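Local coordinates for protein DyP (Bjerkandera adusta, PDB 3VXJ) that probably acts as a heme-dependent peroxidase that decolorizes dyes, and here holds 2,6-dimethoxyphenol together with its heme b, at residues Gln22-Asp33 and Ser145-Ala156. Sequence-based numbering, arbitrary orientation.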
loop_
_atom_site.group_PDB
_atom_site.type_symbol
_atom_site.label_atom_id
_atom_site.label_comp_id
_atom_site.label_asym_id
_atom_site.label_seq_id
_atom_site.Cartn_x
_atom_site.Cartn_y
_atom_site.Cartn_z
ATOM N N GLN A 22 15.576 -2.472 1.287
ATOM C CA GLN A 22 15.831 -1.037 1.444
ATOM C C GLN A 22 15.586 -0.219 0.170
ATOM O O GLN A 22 15.244 0.961 0.249
ATOM C CB GLN A 22 17.259 -0.808 1.950
ATOM C CG GLN A 22 17.478 -1.159 3.429
ATOM C CD GLN A 22 17.081 -0.033 4.367
ATOM O OE1 GLN A 22 17.547 1.100 4.230
ATOM N NE2 GLN A 22 16.217 -0.342 5.330
ATOM N N LYS A 23 15.775 -0.842 -0.994
ATOM C CA LYS A 23 15.582 -0.170 -2.280
ATOM C C LYS A 23 14.624 -0.992 -3.121
ATOM O O LYS A 23 14.620 -2.217 -3.045
ATOM C CB LYS A 23 16.906 -0.028 -3.037
ATOM C CG LYS A 23 18.100 0.482 -2.222
ATOM C CD LYS A 23 17.903 1.915 -1.748
ATOM C CE LYS A 23 19.151 2.411 -1.046
ATOM N NZ LYS A 23 19.019 3.809 -0.531
ATOM N N GLU A 24 13.801 -0.332 -3.924
ATOM C CA GLU A 24 12.945 -1.077 -4.839
ATOM C C GLU A 24 12.751 -0.282 -6.114
ATOM O O GLU A 24 12.678 0.955 -6.065
ATOM C CB GLU A 24 11.594 -1.387 -4.184
ATOM C CG GLU A 24 10.724 -2.381 -4.939
ATOM C CD GLU A 24 9.417 -2.667 -4.232
ATOM O OE1 GLU A 24 9.128 -2.040 -3.188
ATOM O OE2 GLU A 24 8.654 -3.514 -4.734
ATOM N N ARG A 25 12.684 -0.984 -7.244
ATOM C CA ARG A 25 12.430 -0.354 -8.537
ATOM C C ARG A 25 11.279 -1.054 -9.233
ATOM O O ARG A 25 11.189 -2.289 -9.252
ATOM C CB ARG A 25 13.673 -0.411 -9.421
ATOM C CG ARG A 25 13.499 0.297 -10.773
ATOM C CD ARG A 25 14.817 0.417 -11.512
ATOM N NE ARG A 25 15.729 1.308 -10.810
ATOM C CZ ARG A 25 17.030 1.404 -11.065
ATOM N NH1 ARG A 25 17.581 0.655 -12.012
ATOM N NH2 ARG A 25 17.776 2.249 -10.364
ATOM N N PHE A 26 10.388 -0.248 -9.794
ATOM C CA PHE A 26 9.264 -0.744 -10.564
ATOM C C PHE A 26 9.557 -0.403 -12.021
ATOM O O PHE A 26 9.631 0.775 -12.388
ATOM C CB PHE A 26 7.976 -0.073 -10.099
ATOM C CG PHE A 26 7.626 -0.353 -8.654
ATOM C CD1 PHE A 26 6.726 -1.362 -8.340
ATOM C CD2 PHE A 26 8.216 0.375 -7.614
ATOM C CE1 PHE A 26 6.402 -1.640 -7.010
ATOM C CE2 PHE A 26 7.900 0.100 -6.280
ATOM C CZ PHE A 26 6.997 -0.905 -5.982
ATOM N N VAL A 27 9.798 -1.434 -12.827
ATOM C CA VAL A 27 10.128 -1.253 -14.242
ATOM C C VAL A 27 8.874 -1.563 -15.048
ATOM O O VAL A 27 8.473 -2.731 -15.185
ATOM C CB VAL A 27 11.297 -2.164 -14.696
ATOM C CG1 VAL A 27 11.621 -1.909 -16.156
ATOM C CG2 VAL A 27 12.548 -1.943 -13.833
ATOM N N PHE A 28 8.236 -0.511 -15.540
ATOM C CA PHE A 28 7.006 -0.631 -16.314
ATOM C C PHE A 28 7.357 -0.814 -17.777
ATOM O O PHE A 28 8.221 -0.115 -18.297
ATOM C CB PHE A 28 6.109 0.598 -16.104
ATOM C CG PHE A 28 5.709 0.805 -14.666
ATOM C CD1 PHE A 28 4.615 0.132 -14.130
ATOM C CD2 PHE A 28 6.468 1.622 -13.831
ATOM C CE1 PHE A 28 4.260 0.303 -12.794
ATOM C CE2 PHE A 28 6.123 1.790 -12.500
ATOM C CZ PHE A 28 5.027 1.134 -11.977
ATOM N N PHE A 29 6.694 -1.753 -18.437
ATOM C CA PHE A 29 7.065 -2.093 -19.799
ATOM C C PHE A 29 5.869 -2.341 -20.702
ATOM O O PHE A 29 4.738 -2.573 -20.237
ATOM C CB PHE A 29 8.022 -3.303 -19.817
ATOM C CG PHE A 29 7.391 -4.588 -19.357
ATOM C CD1 PHE A 29 6.786 -5.447 -20.278
ATOM C CD2 PHE A 29 7.372 -4.937 -18.008
ATOM C CE1 PHE A 29 6.183 -6.622 -19.869
ATOM C CE2 PHE A 29 6.780 -6.122 -17.594
ATOM C CZ PHE A 29 6.174 -6.963 -18.523
ATOM N N GLN A 30 6.149 -2.271 -22.000
ATOM C CA GLN A 30 5.271 -2.736 -23.059
ATOM C C GLN A 30 5.925 -3.927 -23.732
ATOM O O GLN A 30 7.150 -3.964 -23.884
ATOM C CB GLN A 30 5.130 -1.673 -24.141
ATOM C CG GLN A 30 4.428 -0.410 -23.803
ATOM C CD GLN A 30 4.318 0.490 -25.032
ATOM O OE1 GLN A 30 4.036 0.019 -26.140
ATOM N NE2 GLN A 30 4.551 1.784 -24.843
ATOM N N VAL A 31 5.105 -4.871 -24.183
ATOM C CA VAL A 31 5.573 -5.987 -24.999
ATOM C C VAL A 31 5.573 -5.570 -26.472
ATOM O O VAL A 31 4.551 -5.133 -26.990
ATOM C CB VAL A 31 4.662 -7.226 -24.822
ATOM C CG1 VAL A 31 5.081 -8.360 -25.756
ATOM C CG2 VAL A 31 4.664 -7.709 -23.378
ATOM N N ASN A 32 6.722 -5.712 -27.131
ATOM C CA ASN A 32 6.846 -5.408 -28.560
ATOM C C ASN A 32 6.660 -6.626 -29.453
ATOM O O ASN A 32 6.199 -6.503 -30.580
ATOM C CB ASN A 32 8.209 -4.786 -28.865
ATOM C CG ASN A 32 8.438 -3.483 -28.134
ATOM O OD1 ASN A 32 7.555 -2.625 -28.059
ATOM N ND2 ASN A 32 9.639 -3.317 -27.601
ATOM N N ASP A 33 7.031 -7.797 -28.942
ATOM C CA ASP A 33 7.073 -9.027 -29.726
ATOM C C ASP A 33 6.710 -10.148 -28.758
ATOM O O ASP A 33 7.511 -10.508 -27.897
ATOM C CB ASP A 33 8.495 -9.195 -30.308
ATOM C CG ASP A 33 8.663 -10.420 -31.210
ATOM O OD1 ASP A 33 8.068 -11.488 -30.969
ATOM O OD2 ASP A 33 9.460 -10.317 -32.170
ATOM N N SER A 145 12.290 -7.244 -27.191
ATOM C CA SER A 145 10.953 -7.829 -27.010
ATOM C C SER A 145 10.080 -6.960 -26.106
ATOM O O SER A 145 8.861 -7.092 -26.110
ATOM C CB SER A 145 11.013 -9.268 -26.479
ATOM O OG SER A 145 11.329 -9.325 -25.093
ATOM N N ILE A 146 10.722 -6.080 -25.338
ATOM C CA ILE A 146 10.022 -5.101 -24.505
ATOM C C ILE A 146 10.567 -3.692 -24.711
ATOM O O ILE A 146 11.689 -3.501 -25.197
ATOM C CB ILE A 146 10.086 -5.430 -22.979
ATOM C CG1 ILE A 146 11.515 -5.297 -22.430
ATOM C CG2 ILE A 146 9.454 -6.798 -22.680
ATOM C CD1 ILE A 146 11.629 -5.506 -20.926
ATOM N N THR A 147 9.742 -2.712 -24.352
ATOM C CA THR A 147 10.193 -1.336 -24.181
ATOM C C THR A 147 9.914 -0.964 -22.734
ATOM O O THR A 147 8.795 -1.135 -22.232
ATOM C CB THR A 147 9.472 -0.360 -25.133
ATOM O OG1 THR A 147 9.814 -0.678 -26.486
ATOM C CG2 THR A 147 9.879 1.086 -24.855
ATOM N N GLN A 148 10.941 -0.478 -22.055
ATOM C CA GLN A 148 10.801 0.000 -20.696
ATOM C C GLN A 148 10.298 1.441 -20.772
ATOM O O GLN A 148 11.025 2.344 -21.203
ATOM C CB GLN A 148 12.135 -0.130 -19.957
ATOM C CG GLN A 148 12.568 -1.596 -19.799
ATOM C CD GLN A 148 13.998 -1.772 -19.327
ATOM O OE1 GLN A 148 14.478 -1.042 -18.459
ATOM N NE2 GLN A 148 14.681 -2.763 -19.890
ATOM N N VAL A 149 9.033 1.635 -20.406
ATOM C CA VAL A 149 8.352 2.922 -20.591
ATOM C C VAL A 149 8.529 3.871 -19.407
ATOM O O VAL A 149 8.369 5.091 -19.549
ATOM C CB VAL A 149 6.845 2.743 -20.954
ATOM C CG1 VAL A 149 6.706 2.021 -22.296
ATOM C CG2 VAL A 149 6.078 1.989 -19.859
ATOM N N GLN A 150 8.856 3.307 -18.244
ATOM C CA GLN A 150 9.111 4.095 -17.038
ATOM C C GLN A 150 9.694 3.202 -15.963
ATOM O O GLN A 150 9.307 2.041 -15.835
ATOM C CB GLN A 150 7.809 4.724 -16.527
ATOM C CG GLN A 150 7.901 5.481 -15.199
ATOM C CD GLN A 150 8.641 6.790 -15.320
ATOM O OE1 GLN A 150 9.869 6.816 -15.394
ATOM N NE2 GLN A 150 7.901 7.891 -15.332
ATOM N N ALA A 151 10.627 3.744 -15.194
ATOM C CA ALA A 151 11.078 3.097 -13.973
ATOM C C ALA A 151 10.844 4.056 -12.819
ATOM O O ALA A 151 11.229 5.225 -12.895
ATOM C CB ALA A 151 12.537 2.719 -14.076
ATOM N N LEU A 152 10.202 3.568 -11.761
ATOM C CA LEU A 152 10.031 4.347 -10.543
ATOM C C LEU A 152 10.797 3.648 -9.444
ATOM O O LEU A 152 10.577 2.457 -9.198
ATOM C CB LEU A 152 8.549 4.492 -10.175
ATOM C CG LEU A 152 7.642 5.283 -11.129
ATOM C CD1 LEU A 152 6.200 5.265 -10.654
ATOM C CD2 LEU A 152 8.119 6.724 -11.326
ATOM N N SER A 153 11.694 4.381 -8.796
ATOM C CA SER A 153 12.562 3.799 -7.782
ATOM C C SER A 153 12.321 4.434 -6.428
ATOM O O SER A 153 12.139 5.654 -6.317
ATOM C CB SER A 153 14.031 3.942 -8.167
ATOM O OG SER A 153 14.290 3.327 -9.415
ATOM N N GLY A 154 12.308 3.590 -5.406
ATOM C CA GLY A 154 12.140 4.040 -4.038
ATOM C C GLY A 154 13.245 3.558 -3.118
ATOM O O GLY A 154 14.093 2.724 -3.488
ATOM N N SER A 155 13.243 4.107 -1.909
ATOM C CA SER A 155 14.229 3.781 -0.898
ATOM C C SER A 155 13.650 4.030 0.482
ATOM O O SER A 155 12.948 5.034 0.703
ATOM C CB SER A 155 15.492 4.623 -1.089
ATOM O OG SER A 155 15.181 6.000 -1.209
ATOM N N ALA A 156 13.933 3.109 1.396
ATOM C CA ALA A 156 13.686 3.331 2.812
ATOM C C ALA A 156 14.409 4.589 3.270
ATOM O O ALA A 156 15.470 4.957 2.751
ATOM C CB ALA A 156 14.120 2.132 3.637
#
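Arg25 and Ser153 face each other as a non-hydrogen-bonded pair of antiparallel strands 23-31 and 146-155, and their side chains join: Arg25 NE donates to Ser153 OG over 2.8 Å, the hydroxyl lying at the guanidinium edge, 16° out of its plane. CG of Arg25 stands anti to the backbone N (chi1 -177°) and the chain bends at chi3, which lays NE alongside the serine hydroxyl, while NH1 goes on to a salt bridge with Asp132. A leucine in its place would probably leave Ser153 OG without this donor and Asp132 without its positive mate.

On the opposite face Phe28 reaches Leu152, its CE2 3.9 Å from Leu152 CD1; the two side chains meet at a slant, the leucine reaching the CE2 corner of the buried ring. Phe28 N donates to Gln150 O at 2.8 Å, whereas Phe28 O receives Val149 N at 2.9 Å and, weakly, Gln150 N: a classic beta bulge. Val149, the extra residue of the bulge, points toward strand 23-31, where CG1 sits 3.3 Å from Gln30 NE2, the two side chains crossing at about a right angle. Near the strand end Asn32 ND2 donates to Thr147 OG1 at 2.9 Å, the asparagine's short, flat amide reaching the beta-branched hydroxyl in its own plane, and also bonds to Ser144 O, while Asn32 N binds Ser145 O at 2.7 Å.

Strand 146-155 is an outer strand of the four-stranded sheet of this ferredoxin-like domain; strand 119-125 pairs with the other side of 23-31. Helix 128-142 packs against the face that carries Lys23, Arg25 and Gln148, helix 34-48 meets Val31 and Ile146, and on the other face Phe220, from the second sheet, meets Phe26 and Phe28.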